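PDB 6WCI: cysteine desulfurase from Stenotrophomonas maltophilia, which probably uses pyridoxal 5'-phosphate to take sulfur from L-cysteine, leaving L-alanine and passing the sulfur to a carrier as a persulfide. Local coordinates for residues K56-V64 with I304-Y312; V321-F332 with L402-E412. All coordinates share one frame; numbering follows the deposited sequence. Where two conformers were deposited one is given.

Contact 1: residues K56-V64 with I304-Y312; sequences KPVQVIGAV and IGLGVAADY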
loop_
_atom_site.group_PDB
_atom_site.type_symbol
_atom_site.label_atom_id
_atom_site.label_comp_id
_atom_site.label_asym_id
_atom_site.label_seq_id
_atom_site.Cartn_x
_atom_site.Cartn_y
_atom_site.Cartn_z
ATOM N N LYS B 56 -6.203 -6.852 -16.428
ATOM C CA LYS B 56 -5.029 -6.061 -16.762
ATOM C C LYS B 56 -4.568 -6.350 -18.185
ATOM O O LYS B 56 -4.624 -7.503 -18.630
ATOM C CB LYS B 56 -3.863 -6.347 -15.802
ATOM C CG LYS B 56 -4.264 -6.563 -14.333
ATOM C CD LYS B 56 -5.026 -5.406 -13.744
ATOM C CE LYS B 56 -5.409 -5.732 -12.314
ATOM N NZ LYS B 56 -6.315 -4.728 -11.695
ATOM N N PRO B 57 -4.123 -5.331 -18.916
ATOM C CA PRO B 57 -3.484 -5.576 -20.212
ATOM C C PRO B 57 -2.073 -6.105 -20.029
ATOM O O PRO B 57 -1.425 -5.902 -18.998
ATOM C CB PRO B 57 -3.478 -4.198 -20.879
ATOM C CG PRO B 57 -3.499 -3.231 -19.733
ATOM C CD PRO B 57 -4.272 -3.891 -18.624
ATOM N N VAL B 58 -1.595 -6.796 -21.064
ATOM C CA VAL B 58 -0.301 -7.452 -20.972
ATOM C C VAL B 58 0.830 -6.436 -20.819
ATOM O O VAL B 58 1.889 -6.763 -20.281
ATOM C CB VAL B 58 -0.101 -8.361 -22.195
ATOM C CG1 VAL B 58 0.310 -7.544 -23.420
ATOM C CG2 VAL B 58 0.899 -9.432 -21.864
ATOM N N GLN B 59 0.627 -5.196 -21.279
ATOM C CA GLN B 59 1.624 -4.147 -21.085
ATOM C C GLN B 59 1.831 -3.848 -19.602
ATOM O O GLN B 59 2.957 -3.572 -19.163
ATOM C CB GLN B 59 1.192 -2.884 -21.833
ATOM C CG GLN B 59 1.148 -3.013 -23.351
ATOM C CD GLN B 59 -0.138 -3.648 -23.884
ATOM O OE1 GLN B 59 -0.963 -4.156 -23.127
ATOM N NE2 GLN B 59 -0.302 -3.621 -25.203
ATOM N N VAL B 60 0.750 -3.894 -18.818
ATOM C CA VAL B 60 0.841 -3.638 -17.381
ATOM C C VAL B 60 1.467 -4.824 -16.666
ATOM O O VAL B 60 2.366 -4.665 -15.831
ATOM C CB VAL B 60 -0.549 -3.327 -16.807
ATOM C CG1 VAL B 60 -0.514 -3.362 -15.287
ATOM C CG2 VAL B 60 -1.036 -1.983 -17.318
ATOM N N ILE B 61 0.980 -6.028 -16.972
ATOM C CA ILE B 61 1.466 -7.240 -16.319
ATOM C C ILE B 61 2.962 -7.398 -16.555
ATOM O O ILE B 61 3.732 -7.674 -15.628
ATOM C CB ILE B 61 0.673 -8.460 -16.830
ATOM C CG1 ILE B 61 -0.758 -8.406 -16.305
ATOM C CG2 ILE B 61 1.361 -9.776 -16.450
ATOM C CD1 ILE B 61 -1.683 -9.433 -16.906
ATOM N N GLY B 62 3.395 -7.212 -17.803
ATOM C CA GLY B 62 4.808 -7.304 -18.116
ATOM C C GLY B 62 5.631 -6.158 -17.558
ATOM O O GLY B 62 6.837 -6.304 -17.351
ATOM N N ALA B 63 5.010 -5.002 -17.324
ATOM C CA ALA B 63 5.737 -3.905 -16.688
ATOM C C ALA B 63 6.125 -4.273 -15.263
ATOM O O ALA B 63 7.260 -4.036 -14.831
ATOM C CB ALA B 63 4.896 -2.628 -16.697
ATOM N N VAL B 64 5.185 -4.849 -14.514
ATOM C CA VAL B 64 5.469 -5.277 -13.150
ATOM C C VAL B 64 6.496 -6.405 -13.153
ATOM O O VAL B 64 7.440 -6.412 -12.356
ATOM C CB VAL B 64 4.153 -5.684 -12.458
ATOM C CG1 VAL B 64 4.423 -6.386 -11.132
ATOM C CG2 VAL B 64 3.254 -4.457 -12.258
ATOM N N ILE B 304 4.746 1.583 -11.023
ATOM C CA ILE B 304 5.274 1.449 -12.379
ATOM C C ILE B 304 4.230 0.823 -13.300
ATOM O O ILE B 304 4.025 1.278 -14.432
ATOM C CB ILE B 304 6.575 0.637 -12.367
ATOM C CG1 ILE B 304 7.696 1.469 -11.749
ATOM C CG2 ILE B 304 6.953 0.177 -13.789
ATOM C CD1 ILE B 304 8.979 0.691 -11.668
ATOM N N GLY B 305 3.540 -0.214 -12.824
ATOM C CA GLY B 305 2.470 -0.801 -13.615
ATOM C C GLY B 305 1.284 0.135 -13.790
ATOM O O GLY B 305 0.643 0.140 -14.843
ATOM N N LEU B 306 0.969 0.932 -12.762
ATOM C CA LEU B 306 -0.155 1.859 -12.884
ATOM C C LEU B 306 0.140 2.929 -13.923
ATOM O O LEU B 306 -0.748 3.323 -14.689
ATOM C CB LEU B 306 -0.500 2.496 -11.530
ATOM C CG LEU B 306 -1.719 3.451 -11.589
ATOM C CD1 LEU B 306 -2.983 2.704 -12.077
ATOM C CD2 LEU B 306 -2.009 4.205 -10.281
ATOM N N GLY B 307 1.392 3.380 -13.997
ATOM C CA GLY B 307 1.776 4.304 -15.051
ATOM C C GLY B 307 1.534 3.746 -16.441
ATOM O O GLY B 307 1.056 4.456 -17.332
ATOM N N VAL B 308 1.845 2.463 -16.646
ATOM C CA VAL B 308 1.559 1.846 -17.942
ATOM C C VAL B 308 0.051 1.766 -18.185
ATOM O O VAL B 308 -0.418 1.982 -19.309
ATOM C CB VAL B 308 2.229 0.465 -18.044
ATOM C CG1 VAL B 308 1.884 -0.188 -19.373
ATOM C CG2 VAL B 308 3.757 0.603 -17.910
ATOM N N ALA B 309 -0.726 1.448 -17.144
ATOM C CA ALA B 309 -2.184 1.429 -17.280
ATOM C C ALA B 309 -2.709 2.784 -17.730
ATOM O O ALA B 309 -3.556 2.869 -18.630
ATOM C CB ALA B 309 -2.839 1.031 -15.959
ATOM N N ALA B 310 -2.227 3.859 -17.103
ATOM C CA ALA B 310 -2.659 5.197 -17.494
ATOM C C ALA B 310 -2.304 5.485 -18.947
ATOM O O ALA B 310 -3.129 6.013 -19.707
ATOM C CB ALA B 310 -2.034 6.241 -16.561
ATOM N N ASP B 311 -1.087 5.125 -19.360
ATOM C CA ASP B 311 -0.687 5.360 -20.742
ATOM C C ASP B 311 -1.490 4.493 -21.704
ATOM O O ASP B 311 -1.830 4.931 -22.810
ATOM C CB ASP B 311 0.807 5.106 -20.906
ATOM C CG ASP B 311 1.276 5.342 -22.322
ATOM O OD1 ASP B 311 1.248 6.507 -22.770
ATOM O OD2 ASP B 311 1.661 4.361 -22.993
ATOM N N TYR B 312 -1.830 3.272 -21.289
ATOM C CA TYR B 312 -2.645 2.409 -22.140
ATOM C C TYR B 312 -4.016 3.026 -22.384
ATOM O O TYR B 312 -4.507 3.032 -23.517
ATOM C CB TYR B 312 -2.771 1.023 -21.506
ATOM C CG TYR B 312 -3.468 -0.018 -22.364
ATOM C CD1 TYR B 312 -2.743 -0.851 -23.214
ATOM C CD2 TYR B 312 -4.849 -0.182 -22.305
ATOM C CE1 TYR B 312 -3.382 -1.819 -24.005
ATOM C CE2 TYR B 312 -5.495 -1.138 -23.095
ATOM C CZ TYR B 312 -4.760 -1.950 -23.935
ATOM O OH TYR B 312 -5.414 -2.894 -24.701
#
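Helix 58-64 and helix 304-312 pack nearly antiparallel, their axes 8.2 Å apart at an angle of 160°, with Val60 and Gly305 forming the closest backbone pair, CA to CA 5.0 Å. This is a helix pair of the fold-type I PLP-dependent enzymes, here of the class-V aminotransferase family. Gly305 admits the first helix: Val64 CG2 lies 4.0 Å from Gly305 CA, while both methyls of Val60 reach the same turn. With its CG1 anti to the backbone N (chi1 168°), Val60 sets CG1 near Gly305 O and sends CG2 against the backbone of Ala309. Val308 straddles the next turn, CG1 against the carbonyl of Gln59 and CG2 3.6 Å from Ala63 CB. No hydrogen bond crosses, so apolar contact does most of the joining. Helix 58-64 also meets the second subunit: Ile61 packs on Asp65 and Val64 on Val64 of that subunit. At the far end Tyr312, its OH hydrogen-bonded to Asp32, crosses Gln59 at about a right angle, amide and ring planes 55° apart. Pro57, the N-cap residue, lays CB over the Tyr312 ring face in a CH-pi contact, 4.0 Å from the centroid.

Contact 2: residues V321-F332 with L402-E412; sequences VEAREAELLAHF and LAFYNTHAEIE. With SO4 (sulfate ion), chain E.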
loop_
_atom_site.group_PDB
_atom_site.type_symbol
_atom_site.label_atom_id
_atom_site.label_comp_id
_atom_site.label_asym_id
_atom_site.label_seq_id
_atom_site.Cartn_x
_atom_site.Cartn_y
_atom_site.Cartn_z
ATOM N N VAL B 321 -13.214 4.967 -25.023
ATOM C CA VAL B 321 -13.668 3.955 -24.070
ATOM C C VAL B 321 -15.089 4.251 -23.611
ATOM O O VAL B 321 -15.933 3.351 -23.529
ATOM C CB VAL B 321 -12.704 3.876 -22.873
ATOM C CG1 VAL B 321 -13.378 3.184 -21.706
ATOM C CG2 VAL B 321 -11.439 3.128 -23.257
ATOM N N GLU B 322 -15.364 5.514 -23.274
ATOM C CA GLU B 322 -16.700 5.892 -22.828
ATOM C C GLU B 322 -17.743 5.573 -23.889
ATOM O O GLU B 322 -18.827 5.062 -23.576
ATOM C CB GLU B 322 -16.721 7.376 -22.477
ATOM C CG GLU B 322 -18.110 7.956 -22.304
ATOM C CD GLU B 322 -18.081 9.429 -21.946
ATOM O OE1 GLU B 322 -16.989 10.034 -21.992
ATOM O OE2 GLU B 322 -19.148 9.979 -21.616
ATOM N N ALA B 323 -17.420 5.844 -25.156
ATOM C CA ALA B 323 -18.352 5.544 -26.240
ATOM C C ALA B 323 -18.547 4.042 -26.391
ATOM O O ALA B 323 -19.668 3.573 -26.601
ATOM C CB ALA B 323 -17.853 6.161 -27.543
ATOM N N ARG B 324 -17.468 3.270 -26.258
ATOM C CA ARG B 324 -17.572 1.819 -26.384
ATOM C C ARG B 324 -18.448 1.234 -25.281
ATOM O O ARG B 324 -19.347 0.430 -25.546
ATOM C CB ARG B 324 -16.175 1.198 -26.345
ATOM C CG ARG B 324 -16.153 -0.285 -26.072
ATOM C CD ARG B 324 -16.659 -1.079 -27.263
ATOM N NE ARG B 324 -16.313 -2.490 -27.146
ATOM C CZ ARG B 324 -16.638 -3.413 -28.048
ATOM N NH1 ARG B 324 -17.327 -3.061 -29.120
ATOM N NH2 ARG B 324 -16.282 -4.682 -27.878
ATOM N N GLU B 325 -18.191 1.615 -24.028
ATOM C CA GLU B 325 -18.950 1.019 -22.940
ATOM C C GLU B 325 -20.394 1.524 -22.909
ATOM O O GLU B 325 -21.264 0.838 -22.366
ATOM C CB GLU B 325 -18.227 1.272 -21.616
ATOM C CG GLU B 325 -16.851 0.594 -21.557
ATOM C CD GLU B 325 -16.060 0.923 -20.303
ATOM O OE1 GLU B 325 -14.994 0.281 -20.082
ATOM O OE2 GLU B 325 -16.498 1.806 -19.539
ATOM N N ALA B 326 -20.672 2.688 -23.502
ATOM C CA ALA B 326 -22.055 3.134 -23.642
ATOM C C ALA B 326 -22.819 2.268 -24.644
ATOM O O ALA B 326 -23.994 1.954 -24.429
ATOM C CB ALA B 326 -22.092 4.601 -24.058
ATOM N N GLU B 327 -22.171 1.869 -25.739
ATOM C CA GLU B 327 -22.787 0.897 -26.640
ATOM C C GLU B 327 -23.038 -0.424 -25.920
ATOM O O GLU B 327 -24.146 -0.964 -25.957
ATOM C CB GLU B 327 -21.906 0.689 -27.874
ATOM C CG GLU B 327 -22.480 -0.258 -28.916
ATOM C CD GLU B 327 -21.528 -0.487 -30.079
ATOM O OE1 GLU B 327 -20.463 0.161 -30.120
ATOM O OE2 GLU B 327 -21.844 -1.317 -30.958
ATOM N N LEU B 328 -22.018 -0.942 -25.224
ATOM C CA LEU B 328 -22.206 -2.171 -24.458
ATOM C C LEU B 328 -23.326 -2.021 -23.431
ATOM O O LEU B 328 -24.178 -2.910 -23.301
ATOM C CB LEU B 328 -20.893 -2.569 -23.788
ATOM C CG LEU B 328 -19.747 -2.950 -24.743
ATOM C CD1 LEU B 328 -18.400 -2.988 -24.009
ATOM C CD2 LEU B 328 -20.015 -4.282 -25.466
ATOM N N LEU B 329 -23.359 -0.892 -22.717
ATOM C CA LEU B 329 -24.426 -0.660 -21.749
ATOM C C LEU B 329 -25.794 -0.680 -22.425
ATOM O O LEU B 329 -26.712 -1.378 -21.978
ATOM C CB LEU B 329 -24.217 0.674 -21.023
ATOM C CG LEU B 329 -25.428 1.074 -20.178
ATOM C CD1 LEU B 329 -25.664 0.049 -19.083
ATOM C CD2 LEU B 329 -25.325 2.493 -19.593
ATOM N N ALA B 330 -25.940 0.079 -23.515
ATOM C CA ALA B 330 -27.231 0.176 -24.190
ATOM C C ALA B 330 -27.695 -1.182 -24.699
ATOM O O ALA B 330 -28.871 -1.533 -24.558
ATOM C CB ALA B 330 -27.144 1.184 -25.333
ATOM N N HIS B 331 -26.788 -1.962 -25.292
ATOM C CA HIS B 331 -27.147 -3.316 -25.708
ATOM C C HIS B 331 -27.534 -4.162 -24.500
ATOM O O HIS B 331 -28.579 -4.824 -24.497
ATOM C CB HIS B 331 -25.988 -3.954 -26.483
ATOM C CG HIS B 331 -26.232 -5.376 -26.902
ATOM N ND1 HIS B 331 -25.222 -6.200 -27.357
ATOM C CD2 HIS B 331 -27.363 -6.118 -26.939
ATOM C CE1 HIS B 331 -25.720 -7.387 -27.647
ATOM N NE2 HIS B 331 -27.017 -7.366 -27.398
ATOM N N PHE B 332 -26.713 -4.127 -23.448
ATOM C CA PHE B 332 -26.985 -4.941 -22.269
ATOM C C PHE B 332 -28.275 -4.516 -21.584
ATOM O O PHE B 332 -29.005 -5.357 -21.050
ATOM C CB PHE B 332 -25.811 -4.849 -21.292
ATOM C CG PHE B 332 -25.995 -5.659 -20.040
ATOM C CD1 PHE B 332 -26.670 -5.141 -18.948
ATOM C CD2 PHE B 332 -25.478 -6.938 -19.952
ATOM C CE1 PHE B 332 -26.833 -5.890 -17.796
ATOM C CE2 PHE B 332 -25.637 -7.688 -18.801
ATOM C CZ PHE B 332 -26.309 -7.169 -17.726
ATOM N N LEU B 402 -19.671 -3.826 -16.905
ATOM C CA LEU B 402 -19.009 -4.098 -18.167
ATOM C C LEU B 402 -17.787 -3.205 -18.333
ATOM O O LEU B 402 -17.730 -2.093 -17.796
ATOM C CB LEU B 402 -19.983 -3.870 -19.322
ATOM C CG LEU B 402 -21.309 -4.635 -19.210
ATOM C CD1 LEU B 402 -22.289 -4.254 -20.332
ATOM C CD2 LEU B 402 -21.054 -6.131 -19.206
ATOM N N ALA B 403 -16.803 -3.707 -19.070
ATOM C CA ALA B 403 -15.623 -2.945 -19.452
ATOM C C ALA B 403 -15.483 -2.979 -20.966
ATOM O O ALA B 403 -16.133 -3.770 -21.652
ATOM C CB ALA B 403 -14.361 -3.491 -18.782
ATOM N N PHE B 404 -14.622 -2.100 -21.482
ATOM C CA PHE B 404 -14.492 -1.954 -22.927
ATOM C C PHE B 404 -14.037 -3.252 -23.596
ATOM O O PHE B 404 -14.368 -3.489 -24.765
ATOM C CB PHE B 404 -13.526 -0.815 -23.252
ATOM C CG PHE B 404 -12.150 -0.996 -22.653
ATOM C CD1 PHE B 404 -11.180 -1.745 -23.314
ATOM C CD2 PHE B 404 -11.830 -0.417 -21.435
ATOM C CE1 PHE B 404 -9.917 -1.912 -22.759
ATOM C CE2 PHE B 404 -10.576 -0.579 -20.876
ATOM C CZ PHE B 404 -9.618 -1.329 -21.538
ATOM N N TYR B 405 -13.292 -4.103 -22.879
ATOM C CA TYR B 405 -12.834 -5.376 -23.429
ATOM C C TYR B 405 -13.898 -6.468 -23.389
ATOM O O TYR B 405 -13.649 -7.572 -23.879
ATOM C CB TYR B 405 -11.566 -5.861 -22.704
ATOM C CG TYR B 405 -11.620 -5.788 -21.199
ATOM C CD1 TYR B 405 -12.365 -6.692 -20.463
ATOM C CD2 TYR B 405 -10.891 -4.823 -20.507
ATOM C CE1 TYR B 405 -12.418 -6.618 -19.078
ATOM C CE2 TYR B 405 -10.933 -4.738 -19.128
ATOM C CZ TYR B 405 -11.688 -5.642 -18.411
ATOM O OH TYR B 405 -11.737 -5.555 -17.027
ATOM N N ASN B 406 -15.066 -6.206 -22.812
ATOM C CA ASN B 406 -16.179 -7.114 -23.015
ATOM C C ASN B 406 -16.731 -6.933 -24.427
ATOM O O ASN B 406 -16.405 -5.971 -25.130
ATOM C CB ASN B 406 -17.274 -6.874 -21.979
ATOM C CG ASN B 406 -16.838 -7.244 -20.579
ATOM O OD1 ASN B 406 -16.859 -6.411 -19.668
ATOM N ND2 ASN B 406 -16.442 -8.505 -20.398
ATOM N N THR B 407 -17.578 -7.872 -24.847
ATOM C CA THR B 407 -18.080 -7.901 -26.212
ATOM C C THR B 407 -19.600 -8.020 -26.225
ATOM O O THR B 407 -20.227 -8.413 -25.237
ATOM C CB THR B 407 -17.484 -9.070 -27.011
ATOM O OG1 THR B 407 -18.005 -10.304 -26.503
ATOM C CG2 THR B 407 -15.960 -9.078 -26.897
ATOM N N HIS B 408 -20.185 -7.675 -27.377
ATOM C CA HIS B 408 -21.623 -7.859 -27.569
ATOM C C HIS B 408 -22.000 -9.332 -27.557
ATOM O O HIS B 408 -23.080 -9.693 -27.071
ATOM C CB HIS B 408 -22.057 -7.205 -28.877
ATOM C CG HIS B 408 -21.955 -5.714 -28.859
ATOM N ND1 HIS B 408 -22.769 -4.924 -28.073
ATOM C CD2 HIS B 408 -21.130 -4.865 -29.517
ATOM C CE1 HIS B 408 -22.448 -3.655 -28.246
ATOM N NE2 HIS B 408 -21.456 -3.591 -29.116
ATOM N N ALA B 409 -21.106 -10.191 -28.056
ATOM C CA ALA B 409 -21.327 -11.631 -28.002
ATOM C C ALA B 409 -21.440 -12.119 -26.564
ATOM O O ALA B 409 -22.336 -12.906 -26.233
ATOM C CB ALA B 409 -20.198 -12.353 -28.735
ATOM N N GLU B 410 -20.532 -11.664 -25.689
ATOM C CA GLU B 410 -20.636 -12.017 -24.277
ATOM C C GLU B 410 -21.967 -11.572 -23.690
ATOM O O GLU B 410 -22.573 -12.298 -22.895
ATOM C CB GLU B 410 -19.488 -11.394 -23.482
ATOM C CG GLU B 410 -18.158 -12.130 -23.603
ATOM C CD GLU B 410 -17.065 -11.373 -22.896
ATOM O OE1 GLU B 410 -17.269 -10.159 -22.675
ATOM O OE2 GLU B 410 -16.024 -11.980 -22.547
ATOM N N ILE B 411 -22.419 -10.366 -24.045
ATOM C CA ILE B 411 -23.727 -9.891 -23.589
ATOM C C ILE B 411 -24.809 -10.905 -23.942
ATOM O O ILE B 411 -25.647 -11.263 -23.107
ATOM C CB ILE B 411 -24.043 -8.506 -24.184
ATOM C CG1 ILE B 411 -23.142 -7.433 -23.570
ATOM C CG2 ILE B 411 -25.523 -8.139 -23.958
ATOM C CD1 ILE B 411 -23.177 -6.108 -24.299
ATOM N N GLU B 412 -24.787 -11.405 -25.181
ATOM C CA GLU B 412 -25.810 -12.363 -25.596
ATOM C C GLU B 412 -25.653 -13.687 -24.857
ATOM O O GLU B 412 -26.645 -14.260 -24.391
ATOM C CB GLU B 412 -25.763 -12.573 -27.110
ATOM C CG GLU B 412 -26.147 -11.341 -27.934
ATOM C CD GLU B 412 -27.608 -10.924 -27.758
ATOM O OE1 GLU B 412 -27.925 -9.742 -28.004
ATOM O OE2 GLU B 412 -28.439 -11.772 -27.373
HETATM S S SO4 E . -17.922 -6.824 -30.348
HETATM O O1 SO4 E . -16.485 -7.076 -30.292
HETATM O O2 SO4 E . -18.393 -6.374 -29.044
HETATM O O3 SO4 E . -18.631 -8.061 -30.694
HETATM O O4 SO4 E . -18.154 -5.773 -31.337
#
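Two histidines share a hydrogen bond here: His331 ND1 and His408 ND1 lie 2.9 Å apart, and either could be the donor. The rings meet rim to rim, planes 33° apart, and aliphatic groups press on their faces. Ile411 CG2 sits over His331, and Leu328 CD2 lies 3.8 Å from the His408 centroid, each in a CH-pi contact. His331 NE2 donates to Glu412 OE1, 2.6 Å away in the modelled conformer, one of two for Glu412; OE1 lies in the ring plane, while NE2 meets it on the anti side and well out of the carboxylate plane. A weak bond runs from His408 NE2 to Glu327 OE2. His408 fits as a knob among Arg324, Glu327, Leu328 and His331, joining helix 321-332 to the start of helix 408-412, roughly parallel at 21°. Both helices belong to the smaller, C-terminal domain of the fold-type I enzymes, built on the six-stranded sheet.

Upstream, Arg324 grips the type I beta turn of residues 403-406. Its chain bends at chi2 (72°), bringing NE to Phe404 O, 3.2 Å away and met on a lone pair in the carbonyl plane; NH2 bonds weakly to Asn406 O. A sulfate, probably from the crystallisation liquor, accepts through O2 from Arg324 NH2 and from His408 N, 2.8 Å away, at the helix N terminus, where Thr407 and Glu410 form a capping box. On the side of strand 354-359, Leu402 CD1 packs against Phe332 CB at 3.7 Å. Glu325 OE1 takes a weak bond from Phe404 N, while its OE2 is held by His227. Both NE2 atoms donate and the ND1 atoms share one proton, suggesting about one positive charge on the pair, probably favoured by carboxylates and sulfate but opposed by Arg324 beside His408.

How the contacts relate
Of the four segments, that on helix 58-70 comes first; some 240 residues follow, holding the seven-stranded sheet, before helix 300-316 closes contact 1. Helix 318-336 follows directly and opens contact 2, which closes about 70 residues later, after strands 342-345, 354-359, 376-381 and 397-401 of the six-stranded sheet. The two loops are therefore in series, neither nested nor crossed. The centres of contact 1 and contact 2 lie about 22 Å apart, and the nearest atoms of contact 1 and contact 2 about 4 Å. Contact 1 ties helix 58-70, at the subunit interface, to helix 300-316; contact 2 joins the next helix to the C-terminal one. Phe404 also packs on Leu313 and Leu316, bringing contact 2 against helix 300-316.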